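Local coordinates for protein ESSB (Geobacillus thermodenitrificans, PDB 4ANO) that probably serves as a membrane-embedded component of the bacterial type VII secretion system, this chain being its cytoplasmic fragment, at residues L74-I79 with E113-N118; I52-D57 with V65-P70. One frame throughout, in Å; residues are numbered along the deposited sequence.

Interaction 2 comes first along the chain and is complete before interaction 1 opens. It pairs strands 53-58 and 62-68, the hairpin at one side of a four-stranded antiparallel sheet. Interaction 1 then joins the next element, strand 74-75 with the start of helix 76-80, to strand 115-117, the middle strand of a separate three-stranded sheet. The two centres lie about 16 Å apart, with interaction 1 deeper in the chain. In one of the two conformers of Met116 they meet at Pro69, on which the selenomethionine side chain packs. The chain thus passes from one sheet into the other within a few residues, inside a cytoplasmic region assigned to the YukC family.

Interaction 1 of 2, residues L74-I79 with E113-N118; sequences LTFAAI and ENLMFN
The Phe117 ring is touched by two residues of helix 76-80, Ile79 over one face and Phe76 obliquely near CE1. Ile79 makes a CH-pi contact there, its CG1 4.0 Å from the centroid of the Phe117 ring. Phe76 runs beside Phe117 and points the same way, its CD2 4.0 Å from CE1 of Phe117. That course follows from a chi1 of -173°, which holds CG of Phe76 anti to the backbone N. CD2 of Phe76 also lies 4.2 Å from CD1 of Leu115, met obliquely, and Thr151 and Leu155 of helix 141-155 continue the packing. An alanine in place of Phe117 would probably leave Ile79 CG1 without its aromatic partner and open a gap beside Phe76.

Farther out, in the conformer described, one of two, CE of the selenomethionine Met116 lies 4.0 Å from CG2 of Thr75. The backbones join through Leu74 and Phe117, an antiparallel hydrogen-bonded pair: Leu74 N gives a nearly straight bond to Phe117 O (2.9 Å, 166°), while the return bond from Phe117 N to Leu74 O is more bent. Where the strands part, a water accepts from Phe76 N and donates to Leu115 O, 2.6 Å away from the water oxygen. Thr75 OG1 sits between its own backbone N and carbonyl carbon (chi1 61°) and accepts from Ala78 N at 3.1 Å. This is a helix N-cap directly following a short edge strand, so the chain leaves its pairing with strand 115-117 and at once begins helix 76-80, whose Ile79 packs on the sheet face that carries Phe117.

Interaction 2 of 2, residues I52-D57 with V65-P70; sequences IVRDID and VVIKPP
On the hairpin face that carries Val53, Asp55, Val66 and Lys68, the Lys68 side chain passes Val53 and reaches Asp55. It bends at chi3 (-64°), which brings Lys68 CE within 3.6 Å of Val53 CG1 and carries NZ on to the carboxylate. Lys68 NZ lies 3.0 Å from Asp55 OD2, a salt bridge in which the ammonium meets OD2 nearly along its C-O axis. Lys46 NZ binds Asp55 OD1, so both carboxylate oxygens face a lysine, which would probably stabilise the charged form.

On the face of Arg54 and Ile67, the CG2 methyl of Ile52, just before the strand, meets CG2 of Ile67 at 3.5 Å, the two side chains crossing at a slant. The same methyl of Ile52 lies 3.6 Å above the plane of the Arg54 guanidinium, toward its rim. Arg54 extends from CG to NE, and its polar end is gripped by Leu126 O at NE and by Asp49 at NH2. Ile52 CG1 turns instead to the prolines, 4.0 Å from Pro69 CB.

Between the faces, Val53 with Lys68 and Asp55 with Val66 form hydrogen-bonded pairs. The bond from Val53 N to Lys68 O comes from above the carbonyl plane, 48° out of it, whereas both bonds of the second pair lie in plane. Strand 53-58 is outermost in its four-stranded antiparallel sheet; strand 62-68 also pairs with strand 25-30 on its other side, where Val65 bonds to Val27.

Interaction 1 of 2, residues L74-I79 with E113-N118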
loop_
_atom_site.group_PDB
_atom_site.type_symbol
_atom_site.label_atom_id
_atom_site.label_comp_id
_atom_site.label_asym_id
_atom_site.label_seq_id
_atom_site.Cartn_x
_atom_site.Cartn_y
_atom_site.Cartn_z
ATOM N N LEU A 74 -3.687 13.073 -1.792
ATOM C CA LEU A 74 -5.000 12.463 -1.457
ATOM C C LEU A 74 -4.826 11.117 -0.718
ATOM O O LEU A 74 -3.937 10.307 -1.042
ATOM C CB LEU A 74 -5.839 12.161 -2.737
ATOM C CG LEU A 74 -6.526 13.094 -3.762
ATOM C CD1 LEU A 74 -6.918 14.420 -3.203
ATOM C CD2 LEU A 74 -5.684 13.215 -5.082
ATOM N N THR A 75 -5.695 10.879 0.251
ATOM C CA THR A 75 -5.701 9.642 0.994
ATOM C C THR A 75 -6.343 8.571 0.203
ATOM O O THR A 75 -7.015 8.811 -0.816
ATOM C CB THR A 75 -6.566 9.852 2.277
ATOM O OG1 THR A 75 -7.904 10.176 1.860
ATOM C CG2 THR A 75 -6.051 11.084 3.042
ATOM N N PHE A 76 -6.128 7.344 0.700
ATOM C CA PHE A 76 -6.727 6.182 0.103
ATOM C C PHE A 76 -8.272 6.353 0.123
ATOM O O PHE A 76 -8.952 6.129 -0.879
ATOM C CB PHE A 76 -6.328 4.960 0.935
ATOM C CG PHE A 76 -6.771 3.663 0.312
ATOM C CD1 PHE A 76 -8.045 3.129 0.574
ATOM C CD2 PHE A 76 -5.916 2.959 -0.575
ATOM C CE1 PHE A 76 -8.409 1.936 0.023
ATOM C CE2 PHE A 76 -6.278 1.708 -1.092
ATOM C CZ PHE A 76 -7.543 1.221 -0.782
ATOM N N ALA A 77 -8.831 6.751 1.247
ATOM C CA ALA A 77 -10.302 6.905 1.257
ATOM C C ALA A 77 -10.830 7.948 0.248
ATOM O O ALA A 77 -11.903 7.735 -0.379
ATOM C CB ALA A 77 -10.836 7.089 2.665
ATOM N N ALA A 78 -10.063 9.018 -0.047
ATOM C CA ALA A 78 -10.455 9.945 -1.088
ATOM C C ALA A 78 -10.513 9.310 -2.482
ATOM O O ALA A 78 -11.406 9.631 -3.282
ATOM C CB ALA A 78 -9.529 11.193 -1.099
ATOM N N ILE A 79 -9.532 8.471 -2.815
ATOM C CA ILE A 79 -9.582 7.805 -4.103
ATOM C C ILE A 79 -10.736 6.830 -4.182
ATOM O O ILE A 79 -11.326 6.646 -5.243
ATOM C CB ILE A 79 -8.204 7.172 -4.470
ATOM C CG1 ILE A 79 -7.127 8.228 -4.241
ATOM C CG2 ILE A 79 -8.263 6.626 -5.857
ATOM C CD1 ILE A 79 -7.320 9.501 -5.188
ATOM N N GLU A 113 -3.683 2.238 4.897
ATOM C CA GLU A 113 -3.195 3.242 5.884
ATOM C C GLU A 113 -1.836 3.761 5.426
ATOM O O GLU A 113 -1.386 4.857 5.864
ATOM C CB GLU A 113 -2.998 2.612 7.266
ATOM C CG GLU A 113 -2.857 3.618 8.366
ATOM C CD GLU A 113 -2.673 3.027 9.760
ATOM O OE1 GLU A 113 -2.395 1.808 9.951
ATOM O OE2 GLU A 113 -2.823 3.860 10.694
ATOM N N ASN A 114 -1.147 2.969 4.617
ATOM C CA ASN A 114 0.215 3.315 4.226
ATOM C C ASN A 114 0.355 3.963 2.870
ATOM O O ASN A 114 1.463 4.090 2.355
ATOM C CB ASN A 114 1.094 2.068 4.306
ATOM C CG ASN A 114 2.544 2.406 4.499
ATOM O OD1 ASN A 114 2.914 3.408 5.161
ATOM N ND2 ASN A 114 3.408 1.554 3.924
ATOM N N LEU A 115 -0.776 4.326 2.269
ATOM C CA LEU A 115 -0.690 4.861 0.927
ATOM C C LEU A 115 -1.294 6.256 0.789
ATOM O O LEU A 115 -2.361 6.504 1.309
ATOM C CB LEU A 115 -1.466 3.978 -0.003
ATOM C CG LEU A 115 -0.906 2.600 -0.352
ATOM C CD1 LEU A 115 -1.949 1.751 -1.089
ATOM C CD2 LEU A 115 0.374 2.751 -1.233
HETATM N N MSE A 116 -0.639 7.123 0.023
HETATM C CA MSE A 116 -1.295 8.378 -0.425
HETATM C C MSE A 116 -1.071 8.547 -1.918
HETATM O O MSE A 116 -0.247 7.822 -2.507
HETATM C CB MSE A 116 -0.795 9.579 0.361
HETATM C CG MSE A 116 -0.963 9.449 1.858
HETATM SE SE MSE A 116 -0.781 11.212 2.649
HETATM C CE MSE A 116 -2.331 12.044 1.796
ATOM N N PHE A 117 -1.792 9.486 -2.559
ATOM C CA PHE A 117 -1.825 9.558 -4.033
ATOM C C PHE A 117 -1.606 10.948 -4.520
ATOM O O PHE A 117 -2.041 11.838 -3.860
ATOM C CB PHE A 117 -3.215 9.098 -4.571
ATOM C CG PHE A 117 -3.461 7.622 -4.233
ATOM C CD1 PHE A 117 -3.933 7.237 -2.992
ATOM C CD2 PHE A 117 -3.220 6.653 -5.210
ATOM C CE1 PHE A 117 -4.100 5.848 -2.677
ATOM C CE2 PHE A 117 -3.384 5.280 -4.924
ATOM C CZ PHE A 117 -3.851 4.876 -3.667
ATOM N N ASN A 118 -0.954 11.099 -5.657
ATOM C CA ASN A 118 -0.685 12.464 -6.183
ATOM C C ASN A 118 -1.804 12.836 -7.078
ATOM O O ASN A 118 -2.742 12.083 -7.187
ATOM C CB ASN A 118 0.680 12.527 -6.884
ATOM C CG ASN A 118 0.778 11.672 -8.141
ATOM O OD1 ASN A 118 -0.204 11.125 -8.690
ATOM N ND2 ASN A 118 2.020 11.574 -8.633
HETATM O O HOH W 1 -4.253 7.069 3.051
#

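Interaction 2 of 2, residues I52-D57 with V65-P70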
loop_
_atom_site.group_PDB
_atom_site.type_symbol
_atom_site.label_atom_id
_atom_site.label_comp_id
_atom_site.label_asym_id
_atom_site.label_seq_id
_atom_site.Cartn_x
_atom_site.Cartn_y
_atom_site.Cartn_z
ATOM N N ILE A 52 7.939 12.922 -0.691
ATOM C CA ILE A 52 7.506 12.757 0.699
ATOM C C ILE A 52 8.753 12.841 1.508
ATOM O O ILE A 52 9.737 12.161 1.183
ATOM C CB ILE A 52 6.818 11.350 0.896
ATOM C CG1 ILE A 52 5.458 11.360 0.204
ATOM C CG2 ILE A 52 6.615 11.092 2.386
ATOM C CD1 ILE A 52 4.809 10.021 0.306
ATOM N N VAL A 53 8.765 13.730 2.475
ATOM C CA VAL A 53 9.945 13.963 3.346
ATOM C C VAL A 53 9.798 12.974 4.547
ATOM O O VAL A 53 8.661 12.733 5.012
ATOM C CB VAL A 53 10.019 15.456 3.777
ATOM C CG1 VAL A 53 10.968 15.695 5.042
ATOM C CG2 VAL A 53 10.473 16.405 2.603
ATOM N N ARG A 54 10.922 12.368 4.980
ATOM C CA ARG A 54 10.986 11.468 6.139
ATOM C C ARG A 54 12.114 11.918 6.999
ATOM O O ARG A 54 13.232 12.042 6.506
ATOM C CB ARG A 54 11.224 9.993 5.747
ATOM C CG ARG A 54 10.126 9.445 4.866
ATOM C CD ARG A 54 10.231 7.918 4.512
ATOM N NE ARG A 54 9.174 7.524 3.524
ATOM C CZ ARG A 54 8.966 8.009 2.311
ATOM N NH1 ARG A 54 9.702 8.990 1.705
ATOM N NH2 ARG A 54 7.941 7.541 1.648
ATOM N N ASP A 55 11.813 12.234 8.261
ATOM C CA ASP A 55 12.874 12.590 9.187
ATOM C C ASP A 55 13.032 11.454 10.154
ATOM O O ASP A 55 12.051 10.813 10.462
ATOM C CB ASP A 55 12.505 13.847 9.907
ATOM C CG ASP A 55 12.537 15.038 8.959
ATOM O OD1 ASP A 55 13.569 15.212 8.249
ATOM O OD2 ASP A 55 11.551 15.790 8.962
ATOM N N ILE A 56 14.255 11.163 10.537
ATOM C CA ILE A 56 14.538 9.867 11.271
ATOM C C ILE A 56 15.297 10.320 12.569
ATOM O O ILE A 56 16.261 11.054 12.513
ATOM C CB ILE A 56 15.494 8.983 10.473
ATOM C CG1 ILE A 56 14.815 8.400 9.243
ATOM C CG2 ILE A 56 15.925 7.753 11.299
ATOM C CD1 ILE A 56 15.089 9.112 8.101
ATOM N N ASP A 57 14.883 9.800 13.712
ATOM C CA ASP A 57 15.615 10.062 14.955
ATOM C C ASP A 57 15.924 8.724 15.581
ATOM O O ASP A 57 15.002 8.017 16.010
ATOM C CB ASP A 57 14.821 10.823 16.015
ATOM C CG ASP A 57 15.728 11.231 17.203
ATOM O OD1 ASP A 57 16.849 11.795 16.988
ATOM O OD2 ASP A 57 15.317 11.056 18.357
ATOM N N VAL A 65 10.278 7.686 13.027
ATOM C CA VAL A 65 10.224 8.182 11.610
ATOM C C VAL A 65 8.994 9.132 11.561
ATOM O O VAL A 65 7.898 8.755 11.963
ATOM C CB VAL A 65 10.061 7.024 10.596
ATOM C CG1 VAL A 65 10.073 7.479 9.123
ATOM C CG2 VAL A 65 11.162 5.944 10.831
ATOM N N VAL A 66 9.248 10.339 11.137
ATOM C CA VAL A 66 8.245 11.339 10.945
ATOM C C VAL A 66 8.100 11.504 9.427
ATOM O O VAL A 66 9.078 11.826 8.781
ATOM C CB VAL A 66 8.747 12.668 11.505
ATOM C CG1 VAL A 66 7.715 13.768 11.231
ATOM C CG2 VAL A 66 9.049 12.518 12.982
ATOM N N ILE A 67 6.892 11.304 8.920
ATOM C CA ILE A 67 6.587 11.236 7.442
ATOM C C ILE A 67 5.630 12.340 7.026
ATOM O O ILE A 67 4.450 12.364 7.475
ATOM C CB ILE A 67 5.976 9.868 7.088
ATOM C CG1 ILE A 67 6.922 8.750 7.603
ATOM C CG2 ILE A 67 5.741 9.768 5.549
ATOM C CD1 ILE A 67 6.356 7.294 7.668
ATOM N N LYS A 68 6.142 13.230 6.171
ATOM C CA LYS A 68 5.405 14.436 5.725
ATOM C C LYS A 68 5.212 14.506 4.190
ATOM O O LYS A 68 6.138 14.987 3.410
ATOM C CB LYS A 68 6.150 15.632 6.251
ATOM C CG LYS A 68 6.375 15.590 7.739
ATOM C CD LYS A 68 7.241 16.767 8.198
ATOM C CE LYS A 68 8.665 16.753 7.630
ATOM N NZ LYS A 68 9.537 17.825 8.238
ATOM N N PRO A 69 4.076 14.003 3.703
ATOM C CA PRO A 69 3.743 14.153 2.294
ATOM C C PRO A 69 3.367 15.583 1.968
ATOM O O PRO A 69 3.075 16.369 2.879
ATOM C CB PRO A 69 2.520 13.260 2.073
ATOM C CG PRO A 69 2.115 12.787 3.444
ATOM C CD PRO A 69 3.017 13.318 4.459
ATOM N N PRO A 70 3.417 15.888 0.680
ATOM C CA PRO A 70 2.836 17.200 0.199
ATOM C C PRO A 70 1.407 17.383 0.751
ATOM O O PRO A 70 0.615 16.412 0.803
ATOM C CB PRO A 70 2.775 17.031 -1.334
ATOM C CG PRO A 70 3.925 15.987 -1.643
ATOM C CD PRO A 70 3.715 15.007 -0.454
#